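Local coordinates for H127A/Y244A mutant of alginate lyase AlyC3 in complex with dimannuronate (Psychromonas sp., PDB 7C8F), which probably cleaves alginate by beta-elimination as a family PL7 polysaccharide lyase, and is held here as a double mutant with dimannuronate bound, at residues K84-D89 / S236-G241; L123-K128 / F205-G210; H140-V145 / D229-L234. One frame throughout, in Å; residues are numbered along the deposited sequence. Where two conformers were deposited one is given.

Contact 1: residues K84-D89 / S236-G241; sequences KNFRTD and SYFKAG
F86 and S236 form a single antiparallel hydrogen-bonded bridge, which ties the loop 84-89 to strand 235-240 near its start, at one end of the beta-jelly roll. The evidence is a reciprocal pair of backbone bonds. F86 N gives its hydrogen to S236 O at 2.8 Å (155° at the hydrogen), and S236 N returns one to F86 O at 2.9 Å. The first torsion of F86 (chi1 44°) sets CG between its own N and carbonyl carbon and swings the ring back over the bridge. CB itself stays at the margin of the contact, whereas CG is already 3.4 Å from S236 O, and CD1 and CD2 flank the same oxygen. That oxygen lies 3.3 Å from the ring plane of F86, over its centre, so the carbonyl held by F86 N also faces the pi surface of the same residue. Farther out, F86 CE1 packs against S236 CB at 3.9 Å, and CE2 meets F238 CD2. The tip, F86 CZ, lies over one face of the F238 ring, toward its rim, 3.7 Å from F238 CE2; the two planes are turned by 53°, an oblique pairing. Y95 stacks on F86, while V209 of the facing sheet touches it. A leucine here would probably leave S236 O without its aromatic cover and open a gap beside F238 and Y95. T88 adds a methyl, CG2, against the CB and OG of S236, whose hydroxyl is hydrogen-bonded to W231 NE1 and L234 O. Two residues along from the bridge on each segment, a water replaces a direct bond: it donates to K84 O at 2.8 Å and accepts from F238 N at 2.9 Å.

Contact 2: residues L123-K128 / F205-G210; sequences LQVANK and FDITVG. With BEM (beta-D-mannopyranuronic acid), chain D.
The hydrophobic core between the two sheets of a beta-sandwich is where L123 and V125 of one sheet meet F205, I207 and V209 of the other. The short strand axes approach to 9.7 Å and run 16° apart, and no hydrogen bond crosses, so side chains alone fill the space. L123 CD1 lies 3.7 Å from F205 CB and reaches the beginning of its ring at an oblique angle, while L123 CB is met by I207 CD1 at 4.0 Å. V125 works through one methyl: its CG2 reaches V209 CG2 tip to tip at 4.0 Å and slides past I207 CG2 at 4.2 Å. V125 CG2 stands beside its own backbone N (CG1 is anti to it, chi1 179°), which turns this methyl to both partners. Between L123 and V125, Q124 points to the other face of its sheet. In the conformer described, Q124 NE2 donates to O6B of the chain D mannuronate at 3.1 Å, a bond left doubtful by a second modelled position; R77, K170 and P139 O also bond this sugar. Alternating core-facing residues with a groove-facing one is characteristic of the PL7 jelly roll, whose concave sheet carries the substrate groove.

Contact 3: residues H140-V145 / D229-L234; sequences HPLLRV and DYWRHL. With BEM (beta-D-mannopyranuronic acid), chain C.
L142 and W231 account for most of the surface lost in this contact, in similar amounts, and their side chains slide past one another in opposite directions to join the residue just ahead of strand 143-148 to the turn that precedes strand 235-240. L142 CB sits 3.6 Å from W231 CZ2. Its methyl CD1 continues over the five-membered ring of W231, 4.1 Å from the centroid and 17° off the normal, which meets the geometry of a CH-pi contact. On the opposite face L234 CD1 lies 3.6 Å above the W231 plane, so two leucine methyls sandwich the indole. The type I turn from W231 to L234 brings that second methyl into place. W231 NE1 is bonded to S236 OG, which limits rotation of the indole, and H140 O lies near the ring plane, 3.6 Å from W231 CH2. Y230 OH lies 3.9 Å from L142 CD1 and finds its polar partners in K163 O and H226.

H140 presents its backbone carbonyl to W231 and its imidazole to the substrate groove. With CG beside the backbone N (chi1 -51°), the ring is turned to the sugar, and ND1 donates to O6B of the chain C mannuronate at 2.8 Å, nearly straight at 163°. H140 NE2 is bonded to C169 N, so both ring nitrogens are engaged. P141 CD touches the other carboxylate oxygen, O6A, at 3.6 Å, and the R144 guanidinium turns one face to O3 of the sugar while E119 holds its NH1 in a salt bridge. The chemistry therefore divides by side: apolar packing of L142 on W231 joins 140-142 to 229-234, while toward the groove H140 ND1 is one of several groups bonded to this sugar, with Y189, K170 and Q117, consistent with the loop 140-142 lining the alginate cleft.

Contact 2 is the most interior, purely apolar and without a crossing hydrogen bond, whereas contact 1 is partly exposed and depends on backbone bonds, a water and aromatic rings. Contact 3 is buried as well, but its hydrophobic side chains lie next to a polar sugar site. Strand 119-129 unites them: its backbone pairs with 236-240 of contact 1 on one edge (Y237 O to A126 N) and with 143-145 of contact 3 on the other (L143 O to V125 N). S236 OG and W231 NE1 join contacts 1 and 3 directly. Contacts 1 and 3 also reach the second subunit, through charged R87, D89, D229 and R232, while contact 2 does not.

Contact 1: residues K84-D89 / S236-G241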
# COMPACT_ATOMS: atom_id res chain seq x y z
N LYS B 84 -15.89 -11.26 4.78
CA LYS B 84 -15.73 -10.03 4.00
C LYS B 84 -14.35 -9.42 4.20
O LYS B 84 -13.94 -9.12 5.32
CB LYS B 84 -16.81 -9.03 4.44
CG LYS B 84 -16.72 -7.67 3.73
CD LYS B 84 -17.14 -7.79 2.27
CE LYS B 84 -16.99 -6.45 1.56
NZ LYS B 84 -17.43 -6.53 0.12
N ASN B 85 -13.64 -9.18 3.10
CA ASN B 85 -12.40 -8.39 3.12
C ASN B 85 -12.79 -6.99 2.70
O ASN B 85 -12.96 -6.70 1.50
CB ASN B 85 -11.33 -8.97 2.20
CG ASN B 85 -10.95 -10.40 2.56
OD1 ASN B 85 -10.74 -10.74 3.73
ND2 ASN B 85 -10.87 -11.25 1.54
N PHE B 86 -12.95 -6.11 3.68
CA PHE B 86 -13.56 -4.81 3.44
C PHE B 86 -12.53 -3.70 3.31
O PHE B 86 -11.43 -3.76 3.87
CB PHE B 86 -14.59 -4.45 4.52
CG PHE B 86 -14.16 -4.74 5.94
CD1 PHE B 86 -13.31 -3.89 6.63
CD2 PHE B 86 -14.66 -5.85 6.61
CE1 PHE B 86 -12.93 -4.15 7.95
CE2 PHE B 86 -14.30 -6.13 7.93
CZ PHE B 86 -13.43 -5.27 8.60
N ARG B 87 -12.93 -2.66 2.59
CA ARG B 87 -12.18 -1.42 2.61
C ARG B 87 -12.44 -0.67 3.91
O ARG B 87 -13.55 -0.69 4.44
CB ARG B 87 -12.61 -0.54 1.44
CG ARG B 87 -12.15 -1.13 0.14
CD ARG B 87 -12.26 -0.20 -1.01
NE ARG B 87 -11.54 1.06 -0.86
CZ ARG B 87 -11.18 1.77 -1.91
NH1 ARG B 87 -11.46 1.28 -3.12
NH2 ARG B 87 -10.57 2.92 -1.79
N THR B 88 -11.41 -0.01 4.41
CA THR B 88 -11.51 0.69 5.69
C THR B 88 -11.57 2.20 5.50
O THR B 88 -11.70 2.94 6.50
CB THR B 88 -10.30 0.36 6.58
OG1 THR B 88 -9.11 0.96 6.03
CG2 THR B 88 -10.11 -1.15 6.69
N ASP B 89 -11.49 2.68 4.26
CA ASP B 89 -11.22 4.08 3.97
C ASP B 89 -12.41 4.83 3.37
O ASP B 89 -12.26 6.00 3.04
CB ASP B 89 -10.00 4.20 3.04
CG ASP B 89 -10.14 3.42 1.73
OD1 ASP B 89 -10.82 2.37 1.68
OD2 ASP B 89 -9.54 3.87 0.73
N SER B 236 -9.37 -5.50 4.81
CA SER B 236 -9.26 -5.93 6.19
C SER B 236 -10.44 -6.82 6.57
O SER B 236 -11.46 -6.88 5.87
CB SER B 236 -9.15 -4.70 7.11
OG SER B 236 -8.00 -3.94 6.74
N TYR B 237 -10.30 -7.54 7.69
CA TYR B 237 -11.34 -8.48 8.08
C TYR B 237 -11.32 -8.70 9.58
O TYR B 237 -10.31 -8.46 10.25
CB TYR B 237 -11.23 -9.82 7.34
CG TYR B 237 -9.95 -10.60 7.54
CD1 TYR B 237 -8.84 -10.40 6.71
CD2 TYR B 237 -9.85 -11.58 8.53
CE1 TYR B 237 -7.68 -11.15 6.88
CE2 TYR B 237 -8.72 -12.34 8.69
CZ TYR B 237 -7.63 -12.12 7.87
OH TYR B 237 -6.46 -12.86 8.02
N PHE B 238 -12.46 -9.17 10.09
CA PHE B 238 -12.65 -9.43 11.51
C PHE B 238 -12.39 -10.89 11.87
O PHE B 238 -12.73 -11.80 11.11
CB PHE B 238 -14.09 -9.14 11.93
CG PHE B 238 -14.47 -7.69 11.95
CD1 PHE B 238 -13.78 -6.78 12.76
CD2 PHE B 238 -15.57 -7.24 11.23
CE1 PHE B 238 -14.17 -5.45 12.80
CE2 PHE B 238 -15.96 -5.92 11.29
CZ PHE B 238 -15.26 -5.02 12.07
N LYS B 239 -11.84 -11.10 13.07
CA LYS B 239 -11.80 -12.41 13.70
C LYS B 239 -12.19 -12.26 15.16
O LYS B 239 -11.96 -11.22 15.79
CB LYS B 239 -10.42 -13.06 13.64
CG LYS B 239 -9.98 -13.35 12.22
CD LYS B 239 -8.80 -14.30 12.14
CE LYS B 239 -7.50 -13.62 12.53
NZ LYS B 239 -6.38 -14.61 12.45
N ALA B 240 -12.75 -13.33 15.71
CA ALA B 240 -13.14 -13.39 17.11
C ALA B 240 -12.96 -14.81 17.61
O ALA B 240 -13.29 -15.77 16.90
CB ALA B 240 -14.59 -12.94 17.31
N GLY B 241 -12.46 -14.95 18.84
CA GLY B 241 -12.30 -16.25 19.46
C GLY B 241 -11.19 -16.18 20.48
O GLY B 241 -11.19 -15.28 21.32
O HOH W 1 -14.45 -9.60 7.99

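Contact 2: residues L123-K128 / F205-G210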
# COMPACT_ATOMS: atom_id res chain seq x y z
N LEU B 123 -10.35 -10.50 19.97
CA LEU B 123 -10.95 -9.83 18.83
C LEU B 123 -9.81 -9.27 17.99
O LEU B 123 -8.81 -8.80 18.55
CB LEU B 123 -11.87 -8.68 19.24
CG LEU B 123 -13.00 -9.05 20.20
CD1 LEU B 123 -13.61 -7.81 20.83
CD2 LEU B 123 -14.09 -9.84 19.46
N GLN B 124 -9.96 -9.28 16.67
CA GLN B 124 -8.89 -8.82 15.81
C GLN B 124 -9.46 -8.19 14.55
O GLN B 124 -10.50 -8.62 14.03
CB GLN B 124 -7.95 -9.99 15.47
CG GLN B 124 -6.68 -9.65 14.72
CD GLN B 124 -5.61 -10.73 14.88
OE1 GLN B 124 -5.27 -11.11 16.00
NE2 GLN B 124 -5.07 -11.21 13.77
N VAL B 125 -8.76 -7.17 14.04
CA VAL B 125 -8.93 -6.71 12.67
C VAL B 125 -7.60 -7.00 11.99
O VAL B 125 -6.57 -6.42 12.36
CB VAL B 125 -9.27 -5.21 12.57
CG1 VAL B 125 -9.40 -4.79 11.10
CG2 VAL B 125 -10.53 -4.86 13.35
N ALA B 126 -7.62 -7.91 11.01
CA ALA B 126 -6.44 -8.26 10.24
C ALA B 126 -6.52 -7.60 8.87
O ALA B 126 -7.56 -7.06 8.48
CB ALA B 126 -6.40 -9.78 10.04
N ASN B 127 -5.41 -7.62 8.13
CA ASN B 127 -5.48 -7.30 6.71
C ASN B 127 -5.28 -8.56 5.89
O ASN B 127 -4.50 -9.44 6.26
CB ASN B 127 -4.47 -6.21 6.28
CG ASN B 127 -3.04 -6.70 6.24
OD1 ASN B 127 -2.51 -7.05 5.17
ND2 ASN B 127 -2.40 -6.73 7.39
N LYS B 128 -6.02 -8.63 4.80
CA LYS B 128 -5.75 -9.65 3.79
C LYS B 128 -4.57 -9.20 2.93
O LYS B 128 -3.62 -9.96 2.72
CB LYS B 128 -7.02 -9.90 2.96
CG LYS B 128 -6.92 -11.05 1.96
CD LYS B 128 -6.71 -12.38 2.67
CE LYS B 128 -6.76 -13.53 1.68
NZ LYS B 128 -6.66 -14.83 2.39
N PHE B 205 -17.82 -5.11 23.70
CA PHE B 205 -16.91 -4.44 22.78
C PHE B 205 -17.62 -4.23 21.45
O PHE B 205 -18.19 -5.18 20.90
CB PHE B 205 -15.65 -5.28 22.53
CG PHE B 205 -14.84 -5.54 23.76
CD1 PHE B 205 -15.13 -6.64 24.56
CD2 PHE B 205 -13.80 -4.70 24.13
CE1 PHE B 205 -14.40 -6.91 25.70
CE2 PHE B 205 -13.07 -4.96 25.28
CZ PHE B 205 -13.38 -6.07 26.06
N ASP B 206 -17.57 -3.01 20.93
CA ASP B 206 -18.10 -2.71 19.60
C ASP B 206 -16.99 -2.06 18.79
O ASP B 206 -16.47 -1.01 19.18
CB ASP B 206 -19.33 -1.79 19.67
CG ASP B 206 -20.45 -2.38 20.50
OD1 ASP B 206 -20.96 -3.46 20.12
OD2 ASP B 206 -20.82 -1.78 21.53
N ILE B 207 -16.61 -2.71 17.69
CA ILE B 207 -15.51 -2.27 16.84
C ILE B 207 -16.10 -1.87 15.50
O ILE B 207 -16.71 -2.70 14.82
CB ILE B 207 -14.47 -3.38 16.64
CG1 ILE B 207 -13.91 -3.87 17.98
CG2 ILE B 207 -13.37 -2.87 15.68
CD1 ILE B 207 -13.11 -5.14 17.87
N THR B 208 -15.92 -0.61 15.11
CA THR B 208 -16.38 -0.14 13.81
C THR B 208 -15.18 0.31 12.98
O THR B 208 -14.39 1.15 13.42
CB THR B 208 -17.38 1.01 13.93
OG1 THR B 208 -18.48 0.57 14.73
CG2 THR B 208 -17.90 1.42 12.54
N VAL B 209 -15.07 -0.24 11.77
CA VAL B 209 -13.99 0.09 10.84
C VAL B 209 -14.62 0.66 9.58
O VAL B 209 -15.56 0.09 9.04
CB VAL B 209 -13.16 -1.16 10.52
CG1 VAL B 209 -11.92 -0.78 9.72
CG2 VAL B 209 -12.77 -1.90 11.80
N GLY B 210 -14.07 1.75 9.09
CA GLY B 210 -14.59 2.41 7.90
C GLY B 210 -14.41 3.91 8.02
O GLY B 210 -14.09 4.44 9.08
C1 BEM D . -0.24 -14.38 11.37
C2 BEM D . 0.85 -13.39 11.02
O2 BEM D . 0.28 -12.22 10.45
C3 BEM D . 1.66 -13.05 12.25
O3 BEM D . 2.57 -12.03 11.97
C4 BEM D . 0.76 -12.65 13.42
O4 BEM D . 1.56 -12.67 14.60
C5 BEM D . -0.35 -13.65 13.59
O5 BEM D . -1.06 -13.91 12.40
C6 BEM D . -1.30 -13.04 14.55
O6B BEM D . -2.29 -12.47 14.10
O6A BEM D . -1.16 -13.28 15.73
O1 BEM D . -1.11 -14.59 10.28

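Contact 3: residues H140-V145 / D229-L234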
# COMPACT_ATOMS: atom_id res chain seq x y z
N HIS B 140 0.98 -8.03 10.19
CA HIS B 140 0.67 -7.39 11.46
C HIS B 140 -0.82 -7.09 11.36
O HIS B 140 -1.27 -6.53 10.35
CB HIS B 140 1.43 -6.07 11.65
CG HIS B 140 2.91 -6.15 11.41
ND1 HIS B 140 3.78 -6.72 12.32
CD2 HIS B 140 3.67 -5.71 10.38
CE1 HIS B 140 5.01 -6.63 11.86
NE2 HIS B 140 4.98 -6.02 10.69
N PRO B 141 -1.61 -7.43 12.38
CA PRO B 141 -3.02 -7.02 12.36
C PRO B 141 -3.15 -5.54 12.66
O PRO B 141 -2.32 -4.95 13.37
CB PRO B 141 -3.65 -7.86 13.48
CG PRO B 141 -2.54 -8.14 14.40
CD PRO B 141 -1.25 -8.17 13.59
N LEU B 142 -4.20 -4.93 12.11
CA LEU B 142 -4.51 -3.56 12.48
C LEU B 142 -4.81 -3.45 13.97
O LEU B 142 -4.35 -2.51 14.63
CB LEU B 142 -5.70 -3.04 11.66
CG LEU B 142 -6.18 -1.64 12.03
CD1 LEU B 142 -5.08 -0.61 11.80
CD2 LEU B 142 -7.44 -1.27 11.27
N LEU B 143 -5.58 -4.39 14.51
CA LEU B 143 -6.03 -4.34 15.90
C LEU B 143 -6.00 -5.73 16.50
O LEU B 143 -6.50 -6.67 15.88
CB LEU B 143 -7.47 -3.80 15.96
CG LEU B 143 -8.17 -3.95 17.32
CD1 LEU B 143 -7.52 -3.04 18.38
CD2 LEU B 143 -9.67 -3.64 17.18
N ARG B 144 -5.53 -5.80 17.72
CA ARG B 144 -5.70 -6.93 18.56
C ARG B 144 -6.34 -6.41 19.89
O ARG B 144 -5.83 -5.54 20.49
CB ARG B 144 -4.41 -7.67 18.88
CG ARG B 144 -3.76 -8.36 17.72
CD ARG B 144 -2.61 -9.24 18.21
NE ARG B 144 -1.58 -8.51 18.92
CZ ARG B 144 -1.17 -8.78 20.13
NH1 ARG B 144 -1.70 -9.73 20.81
NH2 ARG B 144 -0.26 -8.04 20.68
N VAL B 145 -7.45 -7.00 20.29
CA VAL B 145 -8.06 -6.72 21.57
C VAL B 145 -7.65 -7.92 22.42
O VAL B 145 -7.96 -9.02 22.12
CB VAL B 145 -9.59 -6.55 21.52
CG1 VAL B 145 -10.10 -6.23 22.91
CG2 VAL B 145 -9.97 -5.43 20.58
N ASP B 229 -6.00 6.39 8.15
CA ASP B 229 -5.74 6.78 6.76
C ASP B 229 -4.55 5.96 6.19
O ASP B 229 -4.55 5.58 5.07
CB ASP B 229 -5.43 8.28 6.74
CG ASP B 229 -5.44 8.94 5.36
OD1 ASP B 229 -5.88 8.41 4.42
OD2 ASP B 229 -5.03 10.07 5.35
N TYR B 230 -3.56 5.74 7.02
CA TYR B 230 -2.37 5.00 6.62
C TYR B 230 -2.59 3.56 6.14
O TYR B 230 -1.77 3.03 5.49
CB TYR B 230 -1.33 4.98 7.77
CG TYR B 230 -1.84 4.37 9.06
CD1 TYR B 230 -1.79 3.01 9.26
CD2 TYR B 230 -2.36 5.15 10.06
CE1 TYR B 230 -2.28 2.46 10.40
CE2 TYR B 230 -2.83 4.62 11.21
CZ TYR B 230 -2.80 3.28 11.36
OH TYR B 230 -3.26 2.77 12.53
N TRP B 231 -3.73 3.00 6.51
CA TRP B 231 -4.10 1.64 6.19
C TRP B 231 -5.05 1.51 5.00
O TRP B 231 -5.49 0.47 4.70
CB TRP B 231 -4.84 1.09 7.41
CG TRP B 231 -4.91 -0.39 7.63
CD1 TRP B 231 -5.97 -1.18 7.44
CD2 TRP B 231 -3.89 -1.21 8.16
NE1 TRP B 231 -5.70 -2.46 7.79
CE2 TRP B 231 -4.41 -2.51 8.25
CE3 TRP B 231 -2.58 -0.98 8.57
CZ2 TRP B 231 -3.66 -3.56 8.74
CZ3 TRP B 231 -1.86 -2.02 9.04
CH2 TRP B 231 -2.40 -3.29 9.13
N ARG B 232 -5.33 2.62 4.38
CA ARG B 232 -6.34 2.70 3.33
C ARG B 232 -6.31 1.70 2.19
O ARG B 232 -7.36 1.31 1.72
CB ARG B 232 -6.45 4.13 2.78
CG ARG B 232 -5.23 4.65 2.05
CD ARG B 232 -5.31 6.15 1.83
NE ARG B 232 -4.16 6.73 1.14
CZ ARG B 232 -3.08 7.16 1.75
NH1 ARG B 232 -2.93 7.03 3.03
NH2 ARG B 232 -2.12 7.71 1.08
N HIS B 233 -5.11 1.32 1.81
CA HIS B 233 -4.95 0.37 0.70
C HIS B 233 -5.18 -1.08 1.10
O HIS B 233 -5.22 -1.94 0.21
CB HIS B 233 -3.54 0.49 0.12
CG HIS B 233 -2.45 0.34 1.15
ND1 HIS B 233 -2.39 1.13 2.27
CD2 HIS B 233 -1.40 -0.51 1.22
CE1 HIS B 233 -1.33 0.79 2.99
NE2 HIS B 233 -0.70 -0.19 2.37
N LEU B 234 -5.31 -1.39 2.39
CA LEU B 234 -5.33 -2.78 2.85
C LEU B 234 -6.76 -3.24 3.11
O LEU B 234 -7.44 -2.73 4.00
CB LEU B 234 -4.46 -2.92 4.10
CG LEU B 234 -2.98 -2.64 3.84
CD1 LEU B 234 -2.23 -2.55 5.16
CD2 LEU B 234 -2.39 -3.74 2.95
C1 BEM C . 1.10 -11.65 15.47
C2 BEM C . 1.55 -11.93 16.90
O2 BEM C . 2.95 -12.13 16.93
C3 BEM C . 1.26 -10.72 17.76
O3 BEM C . 1.83 -10.86 19.01
C4 BEM C . 2.05 -9.60 17.19
O4 BEM C . 2.09 -8.50 18.05
C5 BEM C . 1.47 -9.30 15.85
O5 BEM C . 1.69 -10.45 15.07
C6 BEM C . 2.16 -8.14 15.26
O6B BEM C . 3.08 -8.32 14.50
O6A BEM C . 1.60 -7.09 15.42